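Putative NAD(P)H-flavin oxidoreductase (Streptococcus pyogenes serotype M1, PDB 2HAY) binds flavin mononucleotide and probably acts as an NAD(P)H-dependent oxidoreductase of the nitroreductase family. Local coordinates at residues B[77-80]-B[84-87]. Sequence-based numbering, arbitrary orientation.
Sequences YQLE and HFIL
Leu79 lays one of its methyl groups on the benzene ring of Phe85. Leu79 CD2 stands 3.6 Å from the centroid of the Phe85 ring and 15° off its normal, a CH-pi contact over the face. The methyl is displaced toward the rim, so that Leu79 CD2 comes nearest to Phe85 CZ, at 3.5 Å. With CG of Leu79 anti to its own carbonyl carbon (chi1 -72°), the branched end leads from the helix toward the strand, and Leu79 CG itself lies 3.8 Å from Phe85 CZ. A forked aliphatic chain suits this place, since one branch can cover an aromatic face, and the side chain also packs on Lys65 and Ile68 of helix 62-68.

The Phe85 ring also meets the helix backbone: Phe85 CE2 lies 3.8 Å from Gln78 C, which sits at the ring edge, and 3.6 Å from Leu79 N. A flat ring can thus serve both neighbours. Helix 76-81 and strand 84-91 follow one another through a short connection, and the strand is an inner one of the antiparallel sheet in this nitroreductase fold, where Phe85 is hydrogen-bonded through its backbone to Leu59 and packs on Met197, Ser199 and Ile169.

Of the Gln78 side chain, CB is the part that approaches the ring, 3.9 Å from Phe85 CE2. The chain bends at chi2 (97°) and carries the amide away to the flavin pocket, where Gln78 binds FMN close to Arg23; NE2 also makes a weak hydrogen bond to Gly74 O. Glutamine's length lets its aliphatic part pack while its polar end reaches the flavin.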
ATOM      1  N   TYR B  77       2.540 -23.297  -1.485  1.00 28.81           N
ATOM      2  CA  TYR B  77       3.556 -23.537  -2.499  1.00 28.09           C
ATOM      3  C   TYR B  77       4.602 -22.427  -2.502  1.00 27.87           C
ATOM      4  O   TYR B  77       5.760 -22.667  -2.821  1.00 28.11           O
ATOM      5  CB  TYR B  77       2.909 -23.759  -3.857  1.00 28.15           C
ATOM      6  CG  TYR B  77       2.248 -25.104  -3.917  1.00 27.93           C
ATOM      7  CD1 TYR B  77       0.905 -25.254  -3.599  1.00 28.24           C
ATOM      8  CD2 TYR B  77       2.980 -26.239  -4.249  1.00 28.13           C
ATOM      9  CE1 TYR B  77       0.289 -26.504  -3.628  1.00 27.94           C
ATOM     10  CE2 TYR B  77       2.371 -27.509  -4.295  1.00 29.69           C
ATOM     11  CZ  TYR B  77       1.028 -27.627  -3.974  1.00 29.36           C
ATOM     12  OH  TYR B  77       0.429 -28.861  -4.005  1.00 29.79           O
ATOM     13  N   GLN B  78       4.209 -21.232  -2.077  1.00 27.25           N
ATOM     14  CA  GLN B  78       5.148 -20.110  -2.013  1.00 27.49           C
ATOM     15  C   GLN B  78       6.257 -20.349  -0.975  1.00 28.44           C
ATOM     16  O   GLN B  78       7.436 -20.207  -1.290  1.00 27.99           O
ATOM     17  CB  GLN B  78       4.407 -18.794  -1.775  1.00 26.60           C
ATOM     18  CG  GLN B  78       3.490 -18.396  -2.914  1.00 26.31           C
ATOM     19  CD  GLN B  78       2.036 -18.781  -2.685  1.00 27.96           C
ATOM     20  OE1 GLN B  78       1.716 -19.911  -2.275  1.00 27.11           O
ATOM     21  NE2 GLN B  78       1.136 -17.831  -2.943  1.00 30.17           N
ATOM     22  N   LEU B  79       5.868 -20.734   0.253  1.00 29.38           N
ATOM     23  CA  LEU B  79       6.812 -21.175   1.284  1.00 30.14           C
ATOM     24  C   LEU B  79       7.674 -22.377   0.841  1.00 30.98           C
ATOM     25  O   LEU B  79       8.861 -22.448   1.186  1.00 31.73           O
ATOM     26  CB  LEU B  79       6.065 -21.508   2.578  1.00 30.24           C
ATOM     27  CG  LEU B  79       5.468 -20.373   3.420  1.00 30.67           C
ATOM     28  CD1 LEU B  79       4.510 -20.946   4.452  1.00 32.14           C
ATOM     29  CD2 LEU B  79       6.544 -19.537   4.116  1.00 29.00           C
ATOM     30  N   GLU B  80       7.098 -23.313   0.082  1.00 30.92           N
ATOM     31  CA  GLU B  80       7.863 -24.438  -0.439  1.00 31.40           C
ATOM     32  C   GLU B  80       8.949 -24.033  -1.438  1.00 31.10           C
ATOM     33  O   GLU B  80      10.070 -24.554  -1.380  1.00 31.65           O
ATOM     34  CB  GLU B  80       6.967 -25.447  -1.158  1.00 31.89           C
ATOM     35  CG  GLU B  80       6.217 -26.399  -0.291  1.00 35.30           C
ATOM     36  CD  GLU B  80       7.061 -27.543   0.269  1.00 38.16           C
ATOM     37  OE1 GLU B  80       8.137 -27.897  -0.291  1.00 38.55           O
ATOM     38  OE2 GLU B  80       6.602 -28.097   1.284  1.00 39.99           O
ATOM     39  N   HIS B  84      13.074 -16.217  -2.106  1.00 29.64           N
ATOM     40  CA  HIS B  84      13.087 -15.465  -0.850  1.00 30.24           C
ATOM     41  C   HIS B  84      11.681 -15.189  -0.385  1.00 30.37           C
ATOM     42  O   HIS B  84      10.739 -15.118  -1.179  1.00 30.84           O
ATOM     43  CB  HIS B  84      13.836 -14.149  -0.985  1.00 29.90           C
ATOM     44  CG  HIS B  84      15.322 -14.296  -1.060  1.00 31.49           C
ATOM     45  ND1 HIS B  84      15.985 -14.550  -2.239  1.00 32.49           N
ATOM     46  CD2 HIS B  84      16.283 -14.192  -0.108  1.00 32.93           C
ATOM     47  CE1 HIS B  84      17.286 -14.601  -2.017  1.00 31.98           C
ATOM     48  NE2 HIS B  84      17.495 -14.393  -0.732  1.00 33.27           N
ATOM     49  N   PHE B  85      11.551 -15.012   0.919  1.00 30.45           N
ATOM     50  CA  PHE B  85      10.268 -14.788   1.540  1.00 29.88           C
ATOM     51  C   PHE B  85      10.446 -13.638   2.499  1.00 29.65           C
ATOM     52  O   PHE B  85      11.335 -13.679   3.354  1.00 29.67           O
ATOM     53  CB  PHE B  85       9.848 -16.041   2.291  1.00 30.32           C
ATOM     54  CG  PHE B  85       8.389 -16.281   2.264  1.00 29.96           C
ATOM     55  CD1 PHE B  85       7.570 -15.717   3.226  1.00 30.96           C
ATOM     56  CD2 PHE B  85       7.829 -17.084   1.283  1.00 30.94           C
ATOM     57  CE1 PHE B  85       6.205 -15.932   3.201  1.00 31.85           C
ATOM     58  CE2 PHE B  85       6.456 -17.305   1.250  1.00 31.28           C
ATOM     59  CZ  PHE B  85       5.646 -16.732   2.204  1.00 29.82           C
ATOM     60  N   ILE B  86       9.628 -12.600   2.346  1.00 28.65           N
ATOM     61  CA  ILE B  86       9.781 -11.380   3.152  1.00 28.99           C
ATOM     62  C   ILE B  86       8.569 -11.141   4.027  1.00 28.55           C
ATOM     63  O   ILE B  86       7.442 -11.160   3.542  1.00 28.95           O
ATOM     64  CB  ILE B  86      10.021 -10.131   2.266  1.00 28.92           C
ATOM     65  CG1 ILE B  86      11.407 -10.230   1.594  1.00 30.14           C
ATOM     66  CG2 ILE B  86       9.881  -8.850   3.076  1.00 28.41           C
ATOM     67  CD1 ILE B  86      11.717  -9.082   0.636  1.00 29.84           C
ATOM     68  N   LEU B  87       8.812 -10.909   5.315  1.00 27.81           N
ATOM     69  CA  LEU B  87       7.753 -10.576   6.259  1.00 27.30           C
ATOM     70  C   LEU B  87       7.679  -9.080   6.413  1.00 26.34           C
ATOM     71  O   LEU B  87       8.693  -8.454   6.705  1.00 26.53           O
ATOM     72  CB  LEU B  87       8.030 -11.216   7.646  1.00 26.61           C
ATOM     73  CG  LEU B  87       8.439 -12.685   7.658  1.00 27.34           C
ATOM     74  CD1 LEU B  87       8.740 -13.109   9.097  1.00 26.68           C
ATOM     75  CD2 LEU B  87       7.350 -13.569   7.049  1.00 25.59           C
TER